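Local coordinates for protein kallikrein-10 (Homo sapiens, PDB 5LPE) that is a secreted, zymogen-like serine protease of the kallikrein family that is inhibited by zinc and has a tumour-suppressor role in breast and prostate cancer, at residues A[73-79]-A[92-98]; A[34-40]-A[226-232]. One frame throughout, in Å; residues are numbered along the deposited sequence.

Interaction 1 of 2, residues A[73-79]-A[92-98]; sequences SVVHPKY and DEHDLML. With ZN (zinc ion), chain F.
Val74 and Leu98 form a hydrogen-bonded antiparallel pair, with Val75 and Met97 as the non-hydrogen-bonded pair next to it, joining strands 66-75 and 97-101 in the first beta barrel of the chymotrypsin-like fold. Val74 N reaches Leu98 O at 2.8 Å, and Leu98 N returns the bond to Val74 O. Past the end of the strand, His76 N still finds Leu96 O at 3.0 Å; the chain then makes a type I turn from His76 to Tyr79. On one face of the ladder Val75 CG2 rests on Met97 CG, 3.7 Å away, while on the other Val74 and Leu98 both touch Trp226.

Beyond the strands, His94 meets the turn. With CG anti to the carbonyl carbon (chi1 -67°), its ring is directed at the turn residues, and Lys78 CD lies over one face in a CH-pi contact, 4.2 Å from the ring centroid. The imidazoles of His94 and His76 are tilted only 29° apart but slid past each other, with centroids 5.3 Å apart, so they scarcely overlap. Tyr223 OH hydrogen-bonds His94 ND1. With an alanine in place of His94, the Lys78 chain would probably lose the face it lies on, and Tyr223 OH its imidazole partner.

Tyr79 runs its ring alongside the 92-95 loop: CE1 approaches Asp95 CB obliquely, and Asp92 CB sits at the ring edge. Both aspartates bind zinc together with His44, and Asp95 OD2, 2.1 Å from the metal, is also hydrogen-bonded with Ser202 OG. His44 and Asp95 belong, by similarity, to the charge relay, so their capture by the metal is consistent with zinc inhibition. The Asp92 carboxylate divides its work: OD2 binds zinc at 1.9 Å, and OD1 takes a weak hydrogen bond from Tyr79 OH at 3.3 Å.

Interaction 2 of 2, residues A[34-40]-A[226-232]; sequences VDQSWVL and WINKVIR
Trp38 and Ile231 make the centre of this contact, where the C-terminal helix of the chymotrypsin-like fold is laid against the first barrel. Strand 38-40 and helix 226-230 run nearly antiparallel, at 153°, with their axes 10.9 Å apart.

The aromatic contact comes first. Ile231 CA lies over one face of the Trp38 indole, 3.8 Å from the centroid of the five-membered ring and 21° off its normal, a CH-pi interaction. The indole reaches this place because CG of Trp38 is anti to the carbonyl carbon (chi1 -72°). Ile231 lies against it pointing the other way, its CG1 and CG2 reaching the pyrrole end of the ring; at the benzene end, Val230 CG2 touches Trp38 CZ3 at 3.6 Å.

Aliphatic contacts carry the patch on past the indole, toward Val34 and Leu40. Ile231 CD1 and Val34 CG2 meet crosswise at 3.6 Å. Leu40 CD1 reaches Ile227 CD1 at 3.8 Å and also comes obliquely to the Trp226 ring.

Two side-chain hydrogen bonds, each inside one segment, shape the ends of the contact. Asp35 OD2 takes Ser37 N at 3.0 Å in an Asx turn, next to the classic beta bulge in which Val34 and Asp35 both face Trp38. Arg232 folds back so that NE makes a weak hydrogen bond to Val230 O. Across the segments the same guanidinium makes a plain edge contact, its NH2 lying near the plane of the indole, 4.1 Å from Trp38 CZ2.

Strands of both barrels surround the contact. Leu98 of strand 97-101 borders Leu40 and Val230; Arg72 of strand 66-75 borders Trp38 and Arg232; and from the second barrel, Leu197 and Ile200 of strand 196-203 reach Val34 and Leu40.

The centres of interactions 1 and 2 lie about 13 Å apart, and the two touch directly. Strands 38-41, 97-101 and 66-75 are consecutive in the first barrel: interaction 1 pairs the last two, while interaction 2 sets helix 224-230 against the first. That helix bridges both, for Trp226 meets the His76 ring edge-to-face, and Leu98 of interaction 1 lies against both segments of interaction 2. Along the chain, 73-79 and 92-98 are nested inside the long loop that 34-40 and 226-232 close, so residues following the second barrel return to cover the first. Interaction 1 carries the zinc site at its far end; interaction 2 lies away from the metal.

Interaction 1 of 2, residues A[73-79]-A[92-98]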
loop_
_atom_site.group_PDB
_atom_site.type_symbol
_atom_site.label_atom_id
_atom_site.label_comp_id
_atom_site.label_asym_id
_atom_site.label_seq_id
_atom_site.Cartn_x
_atom_site.Cartn_y
_atom_site.Cartn_z
ATOM N N SER A 73 2.447 15.341 6.963
ATOM C CA SER A 73 2.653 14.454 5.827
ATOM C C SER A 73 4.134 14.466 5.500
ATOM O O SER A 73 4.628 15.427 4.904
ATOM C CB SER A 73 1.848 14.926 4.635
ATOM O OG SER A 73 2.318 16.207 4.284
ATOM N N VAL A 74 4.818 13.373 5.806
ATOM C CA VAL A 74 6.263 13.305 5.672
ATOM C C VAL A 74 6.567 12.439 4.456
ATOM O O VAL A 74 6.362 11.219 4.458
ATOM C CB VAL A 74 6.926 12.774 6.948
ATOM C CG1 VAL A 74 8.433 12.727 6.787
ATOM C CG2 VAL A 74 6.553 13.671 8.116
ATOM N N VAL A 75 7.022 13.079 3.412
ATOM C CA VAL A 75 7.446 12.376 2.219
ATOM C C VAL A 75 8.875 11.924 2.439
ATOM O O VAL A 75 9.655 12.618 3.102
ATOM C CB VAL A 75 7.300 13.294 0.996
ATOM C CG1 VAL A 75 8.010 12.706 -0.200
ATOM C CG2 VAL A 75 5.831 13.528 0.700
ATOM N N HIS A 76 9.213 10.740 1.945
ATOM C CA HIS A 76 10.577 10.261 2.110
ATOM C C HIS A 76 11.554 11.294 1.553
ATOM O O HIS A 76 11.291 11.884 0.498
ATOM C CB HIS A 76 10.789 8.915 1.414
ATOM C CG HIS A 76 12.037 8.217 1.848
ATOM N ND1 HIS A 76 13.222 8.303 1.149
ATOM C CD2 HIS A 76 12.297 7.452 2.933
ATOM C CE1 HIS A 76 14.153 7.611 1.780
ATOM N NE2 HIS A 76 13.619 7.084 2.867
ATOM N N PRO A 77 12.660 11.565 2.254
ATOM C CA PRO A 77 13.590 12.605 1.781
ATOM C C PRO A 77 14.176 12.324 0.407
ATOM O O PRO A 77 14.382 13.258 -0.376
ATOM C CB PRO A 77 14.666 12.620 2.877
ATOM C CG PRO A 77 14.528 11.292 3.585
ATOM C CD PRO A 77 13.071 11.006 3.554
ATOM N N LYS A 78 14.394 11.067 0.066
ATOM C CA LYS A 78 14.968 10.687 -1.215
ATOM C C LYS A 78 13.929 10.612 -2.331
ATOM O O LYS A 78 14.264 10.190 -3.442
ATOM C CB LYS A 78 15.697 9.348 -1.087
ATOM C CG LYS A 78 16.883 9.369 -0.137
ATOM C CD LYS A 78 17.425 7.960 0.130
ATOM C CE LYS A 78 18.604 8.003 1.089
ATOM N NZ LYS A 78 18.211 8.638 2.371
ATOM N N TYR A 79 12.681 10.982 -2.070
ATOM C CA TYR A 79 11.669 10.976 -3.113
ATOM C C TYR A 79 12.000 11.946 -4.248
ATOM O O TYR A 79 11.894 11.603 -5.427
ATOM C CB TYR A 79 10.315 11.321 -2.529
ATOM C CG TYR A 79 9.215 11.280 -3.548
ATOM C CD1 TYR A 79 9.026 10.160 -4.353
ATOM C CD2 TYR A 79 8.346 12.348 -3.694
ATOM C CE1 TYR A 79 8.009 10.114 -5.280
ATOM C CE2 TYR A 79 7.322 12.309 -4.610
ATOM C CZ TYR A 79 7.156 11.188 -5.401
ATOM O OH TYR A 79 6.134 11.161 -6.321
ATOM N N ASP A 92 8.150 7.319 -10.202
ATOM C CA ASP A 92 8.469 7.843 -8.881
ATOM C C ASP A 92 9.392 6.879 -8.168
ATOM O O ASP A 92 9.101 5.684 -8.056
ATOM C CB ASP A 92 7.229 8.045 -8.013
ATOM C CG ASP A 92 5.993 8.301 -8.798
ATOM O OD1 ASP A 92 5.758 9.471 -9.162
ATOM O OD2 ASP A 92 5.237 7.331 -9.000
ATOM N N GLU A 93 10.480 7.395 -7.638
ATOM C CA GLU A 93 11.426 6.542 -6.950
ATOM C C GLU A 93 11.514 6.962 -5.486
ATOM O O GLU A 93 11.543 8.162 -5.176
ATOM C CB GLU A 93 12.774 6.566 -7.681
ATOM C CG GLU A 93 12.697 6.195 -9.211
ATOM C CD GLU A 93 11.709 5.042 -9.608
ATOM O OE1 GLU A 93 11.272 5.022 -10.791
ATOM O OE2 GLU A 93 11.383 4.145 -8.784
ATOM N N HIS A 94 11.515 5.957 -4.595
ATOM C CA HIS A 94 11.341 6.141 -3.150
ATOM C C HIS A 94 9.983 6.758 -2.815
ATOM O O HIS A 94 9.885 7.608 -1.926
ATOM C CB HIS A 94 12.448 7.007 -2.526
ATOM C CG HIS A 94 13.816 6.396 -2.539
ATOM N ND1 HIS A 94 14.104 5.187 -1.942
ATOM C CD2 HIS A 94 14.987 6.855 -3.045
ATOM C CE1 HIS A 94 15.390 4.919 -2.095
ATOM N NE2 HIS A 94 15.947 5.915 -2.763
ATOM N N ASP A 95 8.904 6.334 -3.484
ATOM C CA ASP A 95 7.653 7.040 -3.218
ATOM C C ASP A 95 6.991 6.351 -2.037
ATOM O O ASP A 95 6.315 5.333 -2.175
ATOM C CB ASP A 95 6.733 7.137 -4.437
ATOM C CG ASP A 95 6.443 5.813 -5.087
ATOM O OD1 ASP A 95 7.167 4.831 -4.800
ATOM O OD2 ASP A 95 5.495 5.772 -5.913
ATOM N N LEU A 96 7.127 7.009 -0.894
ATOM C CA LEU A 96 6.624 6.629 0.411
ATOM C C LEU A 96 6.268 7.929 1.100
ATOM O O LEU A 96 7.006 8.908 1.000
ATOM C CB LEU A 96 7.675 5.883 1.231
ATOM C CG LEU A 96 7.355 4.441 1.583
ATOM C CD1 LEU A 96 6.966 3.702 0.335
ATOM C CD2 LEU A 96 8.562 3.826 2.254
ATOM N N MET A 97 5.140 7.946 1.781
ATOM C CA MET A 97 4.728 9.148 2.483
ATOM C C MET A 97 4.031 8.692 3.754
ATOM O O MET A 97 3.223 7.753 3.722
ATOM C CB MET A 97 3.811 9.999 1.597
ATOM C CG MET A 97 3.320 11.271 2.203
ATOM S SD MET A 97 2.205 12.202 1.106
ATOM C CE MET A 97 0.968 10.988 0.697
ATOM N N LEU A 98 4.372 9.322 4.870
ATOM C CA LEU A 98 3.731 9.023 6.137
ATOM C C LEU A 98 2.727 10.128 6.426
ATOM O O LEU A 98 3.077 11.316 6.420
ATOM C CB LEU A 98 4.761 8.851 7.258
ATOM C CG LEU A 98 5.344 7.432 7.189
ATOM C CD1 LEU A 98 6.667 7.289 7.896
ATOM C CD2 LEU A 98 4.331 6.419 7.731
HETATM ZN ZN ZN F . 4.475 6.765 -7.402
#

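Interaction 2 of 2, residues A[34-40]-A[226-232]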
loop_
_atom_site.group_PDB
_atom_site.type_symbol
_atom_site.label_atom_id
_atom_site.label_comp_id
_atom_site.label_asym_id
_atom_site.label_seq_id
_atom_site.Cartn_x
_atom_site.Cartn_y
_atom_site.Cartn_z
ATOM N N VAL A 34 -0.194 1.948 10.061
ATOM C CA VAL A 34 0.984 1.364 10.668
ATOM C C VAL A 34 1.118 1.745 12.133
ATOM O O VAL A 34 2.024 1.240 12.819
ATOM C CB VAL A 34 2.229 1.782 9.855
ATOM C CG1 VAL A 34 2.093 1.261 8.440
ATOM C CG2 VAL A 34 2.350 3.308 9.798
ATOM N N ASP A 35 0.260 2.632 12.621
ATOM C CA ASP A 35 0.248 3.110 13.987
ATOM C C ASP A 35 -1.108 3.758 14.202
ATOM O O ASP A 35 -1.760 4.169 13.244
ATOM C CB ASP A 35 1.384 4.103 14.230
ATOM C CG ASP A 35 1.385 4.638 15.624
ATOM O OD1 ASP A 35 1.792 3.884 16.516
ATOM O OD2 ASP A 35 0.970 5.796 15.828
ATOM N N GLN A 36 -1.526 3.878 15.464
ATOM C CA GLN A 36 -2.844 4.453 15.713
ATOM C C GLN A 36 -2.951 5.882 15.181
ATOM O O GLN A 36 -4.057 6.359 14.913
ATOM C CB GLN A 36 -3.168 4.409 17.203
ATOM C CG GLN A 36 -2.102 5.063 18.073
ATOM C CD GLN A 36 -2.481 5.088 19.532
ATOM O OE1 GLN A 36 -3.277 4.272 19.992
ATOM N NE2 GLN A 36 -1.909 6.017 20.272
ATOM N N SER A 37 -1.839 6.608 15.104
ATOM C CA SER A 37 -1.825 7.953 14.541
ATOM C C SER A 37 -1.198 8.072 13.154
ATOM O O SER A 37 -1.105 9.192 12.647
ATOM C CB SER A 37 -1.133 8.919 15.508
ATOM O OG SER A 37 -2.061 9.340 16.488
ATOM N N TRP A 38 -0.748 6.980 12.530
ATOM C CA TRP A 38 0.064 7.087 11.325
ATOM C C TRP A 38 -0.406 6.160 10.219
ATOM O O TRP A 38 -0.675 4.979 10.448
ATOM C CB TRP A 38 1.519 6.780 11.615
ATOM C CG TRP A 38 2.193 7.836 12.380
ATOM C CD1 TRP A 38 2.344 7.895 13.725
ATOM C CD2 TRP A 38 2.833 9.002 11.844
ATOM N NE1 TRP A 38 3.050 9.019 14.064
ATOM C CE2 TRP A 38 3.354 9.721 12.927
ATOM C CE3 TRP A 38 3.028 9.498 10.543
ATOM C CZ2 TRP A 38 4.049 10.910 12.760
ATOM C CZ3 TRP A 38 3.707 10.677 10.382
ATOM C CH2 TRP A 38 4.216 11.371 11.479
ATOM N N VAL A 39 -0.454 6.706 9.005
ATOM C CA VAL A 39 -0.816 5.966 7.808
ATOM C C VAL A 39 0.328 6.100 6.818
ATOM O O VAL A 39 0.955 7.159 6.728
ATOM C CB VAL A 39 -2.137 6.465 7.200
ATOM C CG1 VAL A 39 -2.451 5.716 5.906
ATOM C CG2 VAL A 39 -3.264 6.294 8.181
ATOM N N LEU A 40 0.632 5.019 6.110
ATOM C CA LEU A 40 1.695 5.037 5.126
ATOM C C LEU A 40 1.114 4.773 3.752
ATOM O O LEU A 40 0.257 3.899 3.579
ATOM C CB LEU A 40 2.784 4.017 5.423
ATOM C CG LEU A 40 3.956 4.014 4.425
ATOM C CD1 LEU A 40 5.220 4.594 4.988
ATOM C CD2 LEU A 40 4.229 2.604 4.052
ATOM N N TRP A 226 13.702 4.791 8.552
ATOM C CA TRP A 226 12.967 6.042 8.394
ATOM C C TRP A 226 11.566 5.942 8.987
ATOM O O TRP A 226 11.142 6.841 9.711
ATOM C CB TRP A 226 12.913 6.430 6.911
ATOM C CG TRP A 226 12.059 7.612 6.612
ATOM C CD1 TRP A 226 12.352 8.920 6.866
ATOM C CD2 TRP A 226 10.773 7.606 5.978
ATOM N NE1 TRP A 226 11.326 9.728 6.441
ATOM C CE2 TRP A 226 10.342 8.947 5.892
ATOM C CE3 TRP A 226 9.941 6.601 5.488
ATOM C CZ2 TRP A 226 9.114 9.303 5.339
ATOM C CZ3 TRP A 226 8.725 6.965 4.931
ATOM C CH2 TRP A 226 8.325 8.302 4.867
ATOM N N ILE A 227 10.841 4.847 8.714
ATOM C CA ILE A 227 9.437 4.754 9.128
ATOM C C ILE A 227 9.313 4.819 10.644
ATOM O O ILE A 227 8.431 5.493 11.184
ATOM C CB ILE A 227 8.784 3.476 8.573
ATOM C CG1 ILE A 227 8.688 3.540 7.063
ATOM C CG2 ILE A 227 7.383 3.288 9.162
ATOM C CD1 ILE A 227 7.902 2.404 6.485
ATOM N N ASN A 228 10.186 4.118 11.351
ATOM C CA ASN A 228 10.135 4.160 12.801
ATOM C C ASN A 228 10.534 5.525 13.330
ATOM O O ASN A 228 10.090 5.923 14.415
ATOM C CB ASN A 228 11.026 3.061 13.379
ATOM C CG ASN A 228 10.331 1.722 13.392
ATOM O OD1 ASN A 228 9.136 1.642 13.691
ATOM N ND2 ASN A 228 11.063 0.661 13.050
ATOM N N LYS A 229 11.337 6.264 12.567
ATOM C CA LYS A 229 11.839 7.540 13.054
ATOM C C LYS A 229 10.796 8.646 12.939
ATOM O O LYS A 229 10.667 9.458 13.861
ATOM C CB LYS A 229 13.125 7.920 12.317
ATOM C CG LYS A 229 13.750 9.206 12.835
ATOM C CD LYS A 229 15.222 9.298 12.483
ATOM C CE LYS A 229 15.459 9.967 11.125
ATOM N NZ LYS A 229 16.850 9.686 10.641
ATOM N N VAL A 230 10.029 8.705 11.850
ATOM C CA VAL A 230 9.034 9.775 11.773
ATOM C C VAL A 230 7.833 9.444 12.652
ATOM O O VAL A 230 7.283 10.322 13.326
ATOM C CB VAL A 230 8.625 10.100 10.308
ATOM C CG1 VAL A 230 9.434 9.323 9.286
ATOM C CG2 VAL A 230 7.165 9.918 10.071
ATOM N N ILE A 231 7.429 8.173 12.691
ATOM C CA ILE A 231 6.392 7.764 13.621
ATOM C C ILE A 231 6.827 8.002 15.074
ATOM O O ILE A 231 5.983 7.988 15.983
ATOM C CB ILE A 231 6.013 6.301 13.297
ATOM C CG1 ILE A 231 5.530 6.213 11.850
ATOM C CG2 ILE A 231 4.871 5.769 14.166
ATOM C CD1 ILE A 231 5.163 4.826 11.471
ATOM N N ARG A 232 8.126 8.201 15.338
ATOM C CA ARG A 232 8.650 8.326 16.698
ATOM C C ARG A 232 8.405 7.048 17.487
ATOM O O ARG A 232 8.844 6.960 18.629
ATOM C CB ARG A 232 8.084 9.530 17.472
ATOM C CG ARG A 232 9.107 10.640 17.747
ATOM C CD ARG A 232 8.985 11.818 16.768
ATOM N NE ARG A 232 7.642 11.971 16.200
ATOM C CZ ARG A 232 6.570 12.385 16.876
ATOM N NH1 ARG A 232 6.663 12.688 18.156
ATOM N NH2 ARG A 232 5.393 12.491 16.279
#